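Local coordinates for protein redox-sensing transcriptional repressor Rex (PDB 2DT5) that probably represses transcription in response to the cellular NADH/NAD+ balance, pairing a winged-helix DNA-binding domain with a Rossmann domain that holds NAD, at residues Ala42-Val45 / Arg46-Leu49; Val66-Arg69 / Glu70-Ile74; Phe110-Asp114 / Pro115-Gly119. The protein carries 1 engineered substitution. All coordinates share one frame; numbering follows the deposited sequence.

Contact 1 (Ala42-Val45 / Arg46-Leu49). With SO4 (sulfate ion), chain J.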
loop_
_atom_site.group_PDB
_atom_site.type_symbol
_atom_site.label_atom_id
_atom_site.label_comp_id
_atom_site.label_asym_id
_atom_site.label_seq_id
_atom_site.Cartn_x
_atom_site.Cartn_y
_atom_site.Cartn_z
ATOM N N ALA B 42 -8.514 21.569 5.476
ATOM C CA ALA B 42 -9.780 21.836 4.806
ATOM C C ALA B 42 -9.478 22.501 3.460
ATOM O O ALA B 42 -10.153 22.264 2.465
ATOM C CB ALA B 42 -10.629 22.760 5.674
ATOM N N PHE B 43 -8.446 23.335 3.457
ATOM C CA PHE B 43 -8.005 24.048 2.266
ATOM C C PHE B 43 -7.613 23.086 1.140
ATOM O O PHE B 43 -8.004 23.277 -0.019
ATOM C CB PHE B 43 -6.802 24.930 2.611
ATOM C CG PHE B 43 -6.158 25.575 1.417
ATOM C CD1 PHE B 43 -6.839 26.536 0.675
ATOM C CD2 PHE B 43 -4.868 25.218 1.030
ATOM C CE1 PHE B 43 -6.244 27.138 -0.438
ATOM C CE2 PHE B 43 -4.265 25.810 -0.077
ATOM C CZ PHE B 43 -4.958 26.775 -0.814
ATOM N N GLN B 44 -6.838 22.057 1.482
ATOM C CA GLN B 44 -6.396 21.090 0.488
ATOM C C GLN B 44 -7.605 20.379 -0.075
ATOM O O GLN B 44 -7.691 20.173 -1.278
ATOM C CB GLN B 44 -5.426 20.084 1.099
ATOM C CG GLN B 44 -4.675 19.228 0.078
ATOM C CD GLN B 44 -4.032 20.053 -1.027
ATOM O OE1 GLN B 44 -4.635 20.286 -2.078
ATOM N NE2 GLN B 44 -2.806 20.507 -0.794
ATOM N N VAL B 45 -8.549 20.021 0.787
ATOM C CA VAL B 45 -9.752 19.347 0.315
ATOM C C VAL B 45 -10.516 20.210 -0.713
ATOM O O VAL B 45 -10.901 19.712 -1.780
ATOM C CB VAL B 45 -10.696 18.968 1.492
ATOM C CG1 VAL B 45 -11.972 18.334 0.953
ATOM C CG2 VAL B 45 -9.990 17.973 2.428
ATOM N N ARG B 46 -10.719 21.491 -0.399
ATOM C CA ARG B 46 -11.421 22.395 -1.306
ATOM C C ARG B 46 -10.654 22.572 -2.610
ATOM O O ARG B 46 -11.244 22.555 -3.684
ATOM C CB ARG B 46 -11.626 23.780 -0.684
ATOM C CG ARG B 46 -12.574 23.808 0.476
ATOM C CD ARG B 46 -13.005 25.226 0.802
ATOM N NE ARG B 46 -13.320 25.335 2.219
ATOM C CZ ARG B 46 -12.425 25.656 3.138
ATOM N NH1 ARG B 46 -11.172 25.908 2.780
ATOM N NH2 ARG B 46 -12.776 25.707 4.416
ATOM N N LYS B 47 -9.343 22.764 -2.513
ATOM C CA LYS B 47 -8.531 22.933 -3.708
ATOM C C LYS B 47 -8.659 21.682 -4.597
ATOM O O LYS B 47 -8.857 21.789 -5.809
ATOM C CB LYS B 47 -7.068 23.180 -3.318
ATOM C CG LYS B 47 -6.102 23.194 -4.500
ATOM C CD LYS B 47 -4.671 23.479 -4.056
ATOM C CE LYS B 47 -3.704 23.477 -5.241
ATOM N NZ LYS B 47 -2.346 23.991 -4.877
ATOM N N ASP B 48 -8.582 20.500 -3.994
ATOM C CA ASP B 48 -8.691 19.255 -4.756
ATOM C C ASP B 48 -10.051 19.065 -5.420
ATOM O O ASP B 48 -10.137 18.779 -6.626
ATOM C CB ASP B 48 -8.443 18.032 -3.869
ATOM C CG ASP B 48 -6.983 17.828 -3.526
ATOM O OD1 ASP B 48 -6.108 18.471 -4.151
ATOM O OD2 ASP B 48 -6.717 16.998 -2.618
ATOM N N LEU B 49 -11.111 19.209 -4.636
ATOM C CA LEU B 49 -12.454 19.004 -5.171
ATOM C C LEU B 49 -12.908 20.106 -6.135
ATOM O O LEU B 49 -13.772 19.878 -6.982
ATOM C CB LEU B 49 -13.446 18.815 -4.020
ATOM C CG LEU B 49 -13.078 17.611 -3.136
ATOM C CD1 LEU B 49 -14.116 17.431 -2.049
ATOM C CD2 LEU B 49 -12.979 16.341 -3.988
HETATM S S SO4 J . -16.929 23.942 2.556
HETATM O O1 SO4 J . -15.726 23.941 1.701
HETATM O O2 SO4 J . -18.072 24.416 1.764
HETATM O O3 SO4 J . -17.235 22.577 3.042
HETATM O O4 SO4 J . -16.690 24.827 3.710
#

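Contact 2 (Val66-Arg69 / Glu70-Ile74)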
loop_
_atom_site.group_PDB
_atom_site.type_symbol
_atom_site.label_atom_id
_atom_site.label_comp_id
_atom_site.label_asym_id
_atom_site.label_seq_id
_atom_site.Cartn_x
_atom_site.Cartn_y
_atom_site.Cartn_z
ATOM N N VAL B 66 -23.669 12.382 -3.375
ATOM C CA VAL B 66 -23.401 13.105 -4.621
ATOM C C VAL B 66 -21.904 13.068 -4.896
ATOM O O VAL B 66 -21.461 12.589 -5.946
ATOM C CB VAL B 66 -23.854 14.583 -4.537
ATOM C CG1 VAL B 66 -23.337 15.373 -5.764
ATOM C CG2 VAL B 66 -25.372 14.646 -4.477
ATOM N N LEU B 67 -21.139 13.558 -3.931
ATOM C CA LEU B 67 -19.699 13.577 -4.049
ATOM C C LEU B 67 -19.130 12.168 -4.290
ATOM O O LEU B 67 -18.258 11.983 -5.138
ATOM C CB LEU B 67 -19.090 14.203 -2.797
ATOM C CG LEU B 67 -17.567 14.302 -2.828
ATOM C CD1 LEU B 67 -17.136 15.024 -4.090
ATOM C CD2 LEU B 67 -17.076 15.041 -1.606
ATOM N N LYS B 68 -19.634 11.167 -3.579
ATOM C CA LYS B 68 -19.109 9.818 -3.781
ATOM C C LYS B 68 -19.271 9.367 -5.229
ATOM O O LYS B 68 -18.368 8.762 -5.803
ATOM C CB LYS B 68 -19.790 8.807 -2.853
ATOM C CG LYS B 68 -19.424 7.362 -3.173
ATOM C CD LYS B 68 -20.080 6.374 -2.213
ATOM C CE LYS B 68 -21.074 5.495 -2.944
ATOM N NZ LYS B 68 -21.731 4.517 -2.038
ATOM N N ARG B 69 -20.432 9.636 -5.816
ATOM C CA ARG B 69 -20.666 9.255 -7.203
ATOM C C ARG B 69 -19.703 10.017 -8.118
ATOM O O ARG B 69 -19.192 9.472 -9.101
ATOM C CB ARG B 69 -22.112 9.562 -7.598
ATOM C CG ARG B 69 -22.474 9.122 -8.996
ATOM C CD ARG B 69 -23.973 9.290 -9.277
ATOM N NE ARG B 69 -24.361 8.679 -10.552
ATOM C CZ ARG B 69 -25.607 8.640 -11.027
ATOM N NH1 ARG B 69 -26.609 9.179 -10.339
ATOM N NH2 ARG B 69 -25.855 8.053 -12.195
ATOM N N GLU B 70 -19.451 11.277 -7.787
ATOM C CA GLU B 70 -18.542 12.093 -8.594
ATOM C C GLU B 70 -17.110 11.591 -8.535
ATOM O O GLU B 70 -16.449 11.452 -9.569
ATOM C CB GLU B 70 -18.608 13.553 -8.150
ATOM C CG GLU B 70 -19.999 14.156 -8.381
ATOM C CD GLU B 70 -20.117 15.602 -7.924
ATOM O OE1 GLU B 70 -19.282 16.042 -7.109
ATOM O OE2 GLU B 70 -21.060 16.290 -8.367
ATOM N N LEU B 71 -16.615 11.331 -7.332
ATOM C CA LEU B 71 -15.253 10.816 -7.197
ATOM C C LEU B 71 -15.117 9.486 -7.936
ATOM O O LEU B 71 -14.106 9.223 -8.574
ATOM C CB LEU B 71 -14.895 10.643 -5.729
ATOM C CG LEU B 71 -14.700 11.973 -5.008
ATOM C CD1 LEU B 71 -14.341 11.712 -3.550
ATOM C CD2 LEU B 71 -13.592 12.764 -5.704
ATOM N N ARG B 72 -16.144 8.645 -7.867
ATOM C CA ARG B 72 -16.086 7.368 -8.565
ATOM C C ARG B 72 -15.995 7.586 -10.089
ATOM O O ARG B 72 -15.274 6.860 -10.790
ATOM C CB ARG B 72 -17.310 6.512 -8.200
ATOM C CG ARG B 72 -17.276 5.970 -6.734
ATOM C CD ARG B 72 -18.558 5.225 -6.384
ATOM N NE ARG B 72 -18.798 4.106 -7.288
ATOM C CZ ARG B 72 -18.131 2.956 -7.253
ATOM N NH1 ARG B 72 -17.177 2.758 -6.340
ATOM N NH2 ARG B 72 -18.399 2.016 -8.147
ATOM N N HIS B 73 -16.717 8.578 -10.612
ATOM C CA HIS B 73 -16.654 8.824 -12.053
ATOM C C HIS B 73 -15.258 9.303 -12.461
ATOM O O HIS B 73 -14.673 8.823 -13.445
ATOM C CB HIS B 73 -17.685 9.867 -12.492
ATOM C CG HIS B 73 -17.615 10.186 -13.955
ATOM N ND1 HIS B 73 -17.071 11.357 -14.440
ATOM C CD2 HIS B 73 -17.964 9.453 -15.040
ATOM C CE1 HIS B 73 -17.087 11.332 -15.761
ATOM N NE2 HIS B 73 -17.621 10.189 -16.152
ATOM N N ILE B 74 -14.734 10.252 -11.702
ATOM C CA ILE B 74 -13.406 10.784 -11.963
ATOM C C ILE B 74 -12.341 9.698 -11.928
ATOM O O ILE B 74 -11.460 9.652 -12.789
ATOM C CB ILE B 74 -13.031 11.830 -10.923
ATOM C CG1 ILE B 74 -13.905 13.059 -11.117
ATOM C CG2 ILE B 74 -11.537 12.190 -11.028
ATOM C CD1 ILE B 74 -13.909 13.983 -9.918
#

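Contact 3 (Phe110-Asp114 / Pro115-Gly119). With NAD (nicotinamide-adenine-dinucleotide), chain L.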
loop_
_atom_site.group_PDB
_atom_site.type_symbol
_atom_site.label_atom_id
_atom_site.label_comp_id
_atom_site.label_asym_id
_atom_site.label_seq_id
_atom_site.Cartn_x
_atom_site.Cartn_y
_atom_site.Cartn_z
ATOM N N PHE B 110 -6.275 -15.602 -16.768
ATOM C CA PHE B 110 -5.263 -16.092 -15.845
ATOM C C PHE B 110 -4.201 -16.794 -16.684
ATOM O O PHE B 110 -4.504 -17.725 -17.418
ATOM C CB PHE B 110 -5.929 -17.039 -14.841
ATOM C CG PHE B 110 -7.202 -16.482 -14.251
ATOM C CD1 PHE B 110 -8.426 -16.736 -14.854
ATOM C CD2 PHE B 110 -7.171 -15.668 -13.112
ATOM C CE1 PHE B 110 -9.603 -16.198 -14.340
ATOM C CE2 PHE B 110 -8.346 -15.116 -12.585
ATOM C CZ PHE B 110 -9.565 -15.381 -13.199
ATOM N N PHE B 111 -2.956 -16.336 -16.582
ATOM C CA PHE B 111 -1.885 -16.884 -17.398
ATOM C C PHE B 111 -0.617 -17.269 -16.652
ATOM O O PHE B 111 -0.242 -16.653 -15.651
ATOM C CB PHE B 111 -1.516 -15.876 -18.502
ATOM C CG PHE B 111 -2.705 -15.284 -19.219
ATOM C CD1 PHE B 111 -3.346 -14.147 -18.722
ATOM C CD2 PHE B 111 -3.184 -15.859 -20.400
ATOM C CE1 PHE B 111 -4.447 -13.592 -19.395
ATOM C CE2 PHE B 111 -4.283 -15.312 -21.080
ATOM C CZ PHE B 111 -4.913 -14.178 -20.580
ATOM N N ASP B 112 0.049 -18.296 -17.171
ATOM C CA ASP B 112 1.294 -18.794 -16.600
ATOM C C ASP B 112 2.019 -19.485 -17.759
ATOM O O ASP B 112 1.492 -19.529 -18.867
ATOM C CB ASP B 112 0.970 -19.780 -15.477
ATOM C CG ASP B 112 2.099 -19.919 -14.481
ATOM O OD1 ASP B 112 3.090 -20.613 -14.801
ATOM O OD2 ASP B 112 2.003 -19.329 -13.377
ATOM N N VAL B 113 3.220 -20.004 -17.520
ATOM C CA VAL B 113 3.967 -20.701 -18.564
ATOM C C VAL B 113 4.218 -22.141 -18.152
ATOM O O VAL B 113 4.697 -22.945 -18.937
ATOM C CB VAL B 113 5.333 -20.048 -18.825
ATOM C CG1 VAL B 113 5.138 -18.636 -19.359
ATOM C CG2 VAL B 113 6.147 -20.020 -17.549
ATOM N N ASP B 114 3.896 -22.457 -16.906
ATOM C CA ASP B 114 4.102 -23.788 -16.366
ATOM C C ASP B 114 3.027 -24.739 -16.892
ATOM O O ASP B 114 1.833 -24.537 -16.665
ATOM C CB ASP B 114 4.050 -23.718 -14.842
ATOM C CG ASP B 114 4.432 -25.023 -14.178
ATOM O OD1 ASP B 114 4.393 -26.083 -14.848
ATOM O OD2 ASP B 114 4.759 -24.984 -12.977
ATOM N N PRO B 115 3.435 -25.796 -17.606
ATOM C CA PRO B 115 2.441 -26.737 -18.135
ATOM C C PRO B 115 1.576 -27.397 -17.050
ATOM O O PRO B 115 0.467 -27.847 -17.320
ATOM C CB PRO B 115 3.298 -27.749 -18.897
ATOM C CG PRO B 115 4.504 -26.938 -19.299
ATOM C CD PRO B 115 4.792 -26.153 -18.049
ATOM N N GLU B 116 2.083 -27.463 -15.827
ATOM C CA GLU B 116 1.324 -28.060 -14.736
ATOM C C GLU B 116 0.235 -27.116 -14.229
ATOM O O GLU B 116 -0.700 -27.547 -13.558
ATOM C CB GLU B 116 2.258 -28.433 -13.596
ATOM C CG GLU B 116 3.332 -29.401 -14.005
ATOM C CD GLU B 116 4.393 -29.549 -12.942
ATOM O OE1 GLU B 116 4.102 -30.163 -11.893
ATOM O OE2 GLU B 116 5.517 -29.037 -13.149
ATOM N N LYS B 117 0.355 -25.831 -14.552
ATOM C CA LYS B 117 -0.631 -24.829 -14.137
ATOM C C LYS B 117 -1.634 -24.618 -15.261
ATOM O O LYS B 117 -2.850 -24.551 -15.031
ATOM C CB LYS B 117 0.043 -23.490 -13.858
ATOM C CG LYS B 117 1.108 -23.507 -12.787
ATOM C CD LYS B 117 0.519 -23.195 -11.448
ATOM C CE LYS B 117 1.585 -23.020 -10.388
ATOM N NZ LYS B 117 0.900 -22.754 -9.077
ATOM N N VAL B 118 -1.111 -24.493 -16.482
ATOM C CA VAL B 118 -1.957 -24.279 -17.644
ATOM C C VAL B 118 -3.016 -25.369 -17.689
ATOM O O VAL B 118 -2.715 -26.547 -17.512
ATOM C CB VAL B 118 -1.147 -24.301 -18.952
ATOM C CG1 VAL B 118 -2.039 -23.915 -20.116
ATOM C CG2 VAL B 118 0.031 -23.331 -18.850
ATOM N N GLY B 119 -4.257 -24.957 -17.910
ATOM C CA GLY B 119 -5.363 -25.897 -17.954
ATOM C C GLY B 119 -6.010 -26.106 -16.592
ATOM O O GLY B 119 -7.077 -26.714 -16.487
HETATM P PA NAD L . 5.884 -18.252 -7.417
HETATM O O1A NAD L . 5.045 -19.036 -6.459
HETATM O O2A NAD L . 7.254 -18.743 -7.771
HETATM O O5B NAD L . 4.999 -18.089 -8.691
HETATM C C5B NAD L . 5.453 -17.397 -9.881
HETATM C C4B NAD L . 4.624 -17.936 -11.020
HETATM O O4B NAD L . 5.096 -17.185 -12.187
HETATM C C3B NAD L . 4.870 -19.442 -11.424
HETATM O O3B NAD L . 3.595 -20.155 -11.424
HETATM C C2B NAD L . 5.504 -19.393 -12.812
HETATM O O2B NAD L . 5.270 -20.454 -13.657
HETATM C C1B NAD L . 4.960 -18.049 -13.288
HETATM N N9A NAD L . 5.736 -17.445 -14.339
HETATM C C8A NAD L . 7.112 -17.290 -14.560
HETATM N N7A NAD L . 7.385 -16.647 -15.681
HETATM C C5A NAD L . 6.210 -16.344 -16.269
HETATM C C6A NAD L . 5.855 -15.645 -17.513
HETATM N N6A NAD L . 6.759 -15.157 -18.333
HETATM N N1A NAD L . 4.483 -15.539 -17.756
HETATM C C2A NAD L . 3.504 -16.017 -16.958
HETATM N N3A NAD L . 3.794 -16.691 -15.763
HETATM C C4A NAD L . 5.158 -16.836 -15.461
HETATM O O3 NAD L . 6.055 -16.759 -6.862
HETATM P PN NAD L . 5.209 -15.908 -5.731
HETATM O O1N NAD L . 5.730 -16.235 -4.391
HETATM O O2N NAD L . 3.766 -16.143 -6.037
HETATM O O5D NAD L . 5.689 -14.408 -6.094
HETATM C C5D NAD L . 5.313 -13.803 -7.367
HETATM C C4D NAD L . 5.877 -12.434 -7.444
HETATM O O4D NAD L . 5.302 -11.607 -6.324
HETATM C C3D NAD L . 7.446 -12.346 -7.225
HETATM O O3D NAD L . 8.014 -11.345 -8.097
HETATM C C2D NAD L . 7.544 -11.908 -5.775
HETATM O O2D NAD L . 8.775 -11.378 -5.413
HETATM C C1D NAD L . 6.354 -10.885 -5.703
HETATM N N1N NAD L . 6.075 -10.500 -4.295
HETATM C C2N NAD L . 5.586 -9.175 -4.124
HETATM C C3N NAD L . 4.968 -8.771 -3.024
HETATM C C7N NAD L . 4.523 -7.345 -2.900
HETATM O O7N NAD L . 4.176 -6.937 -1.770
HETATM N N7N NAD L . 4.561 -6.554 -3.987
HETATM C C4N NAD L . 4.718 -9.729 -1.864
HETATM C C5N NAD L . 4.533 -11.127 -2.424
HETATM C C6N NAD L . 5.476 -11.513 -3.406
#

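Contact 1 (Ala42-Val45 / Arg46-Leu49)
Arg-46 folds back over Ala-42 one turn earlier in helix 42-51. This helix lies in the predicted helix-turn-helix region and is consistent with the recognition helix of a winged-helix domain. The guanidinium turns one face to the carbonyl oxygen of Ala-42, which sits 3.7 Å above its plane and off toward the rim. Atom NH2 also comes within 3.9 Å of Ala-42 CB. The same carbonyl oxygen accepts the backbone N-H of Arg-46. With CG anti to its carbonyl carbon (chi1 -68°), the arginine chain starts back toward the earlier turn and runs extended to NE. Val-45 and Leu-49 lie side by side and point the same way, with Val-45 CG1 and Leu-49 CD1 3.8 Å apart. Both also pack on Tyr-62 of strand 62-63, and Val-45 touches Leu-34 of helix 31-37. Asp-48 lies one turn after Gln-44, and its backbone N bonds to the carbonyl oxygen of Gln-44. The carboxylate of Asp-48 forms a salt bridge with Arg-10 and a hydrogen bond with Tyr-14, both on helix 7-23. Lys-47 is stretched out, and its NZ pairs with the terminal carboxylate of Gly-211 of the second subunit. A sulfate, probably from the crystallisation liquor, lies at the guanidinium edge, where Arg-46 NE donates to sulfate O1 over 2.8 Å at an N-H...O angle of 131°.

Contact 2 (Val66-Arg69 / Glu70-Ile74)
Helix 64-75 follows strand 62-63 of the small two-stranded sheet, and the contact runs through most of its length. Val-66 and Glu-70 lie side by side on the same flank. Val-66 CG1 is 3.6 Å from Glu-70 OE2, so a methyl group rests against the carboxylate. Glu-70 CG is anti to the carbonyl carbon (chi1 -64°), which brings it within 3.2 Å of Val-66 O. That oxygen also accepts the backbone N-H of Glu-70. Leu-67 crosses Glu-70 at about a right angle, with Leu-67 CD1 3.8 Å from Glu-70 OE1. The carboxylate is held further by a hydrogen bond between OE1 and Ser-54 OG. Replacing Glu-70 by an alanine is likely to leave Ser-54 OG without this partner and to take away the carboxylate that Val-66 CG1 and Leu-67 CD1 now touch. Leu-67 and Leu-71 meet at a slant on the buried side, with Leu-67 CD1 4.0 Å from Leu-71 CG. Both leucines pack on Leu-18 of helix 7-23. On another side, Lys-68 and Arg-72 run alongside each other. Their aliphatic parts meet at Lys-68 CG and Arg-72 CD, 4.0 Å apart, while the charged ends stay separate. Lys-68 NZ turns to a salt bridge with Glu-22. The N-H groups of Glu-70 to Ile-74 each bond to the carbonyl four residues earlier. The pattern is that of an amphipathic alpha-helix, with leucines facing helices 7-23 and 42-51 and charged chains along its outer sides.

Contact 3 (Phe110-Asp114 / Pro115-Gly119)
Asp-114 bonds to Glu-116, Lys-117 and Val-118 in the turn that follows it; backbone bonds come first. The carbonyl oxygen of Asp-114 accepts two N-H groups, from Lys-117 (N to O 2.9 Å) and from Val-118. The Val-118 bond is nearly straight at 174°, while Lys-117 N approaches from above the carbonyl plane. Side-chain bonds come next. Asp-114 OD1 takes the N-H of Glu-116 at 2.9 Å, from above the carboxylate plane. Asp-112 OD1 accepts the N-H of Asp-114 with its anti lone pair, closing an Asx turn, and also that of Val-113. Lys-117 NZ bonds to Met-88 O. Ligand bonds use Asp-112 again, its two oxygens gripping the adenosine ribose. O2B of NAD reaches Asp-112 OD1 at a very short 2.5 Å, and O3B reaches Asp-112 OD2 at 2.7 Å. An acidic residue at the end of the second strand that binds both adenosine ribose hydroxyls is characteristic of NAD-binding Rossmann folds. Van der Waals contacts follow: Val-113 CG1 lies against the adenine, 3.5 Å from N1A, and Lys-117 CG packs on Asp-114 CB. The turn follows strand 105-112, which lies between strands 81-86 and 125-129, and leads on to strand 121-122.

How the contacts relate
Contact 1 lies in the predicted DNA-binding region, and contact 2 packs against it: Leu-49 of helix 42-51 meets Leu-67 and Leu-71 of helix 64-75. Both are partly buried; contact 1 buries Val-45, Leu-49 and the bonded Asp-48, contact 2 buries two leucines. Both also lean on helix 7-23. Contact 3 is a surface turn in the Rossmann domain, about 39 Å from contact 2 and 48 Å from contact 1, centre to centre, and across the chain's centre from both. Regular helix bonds order the first two. In contact 3, aspartate oxygens and one shared carbonyl do that work. An arginine of contact 1 holds a sulfate probably from the crystallisation liquor, whereas contact 3 binds NAD through a carboxylate.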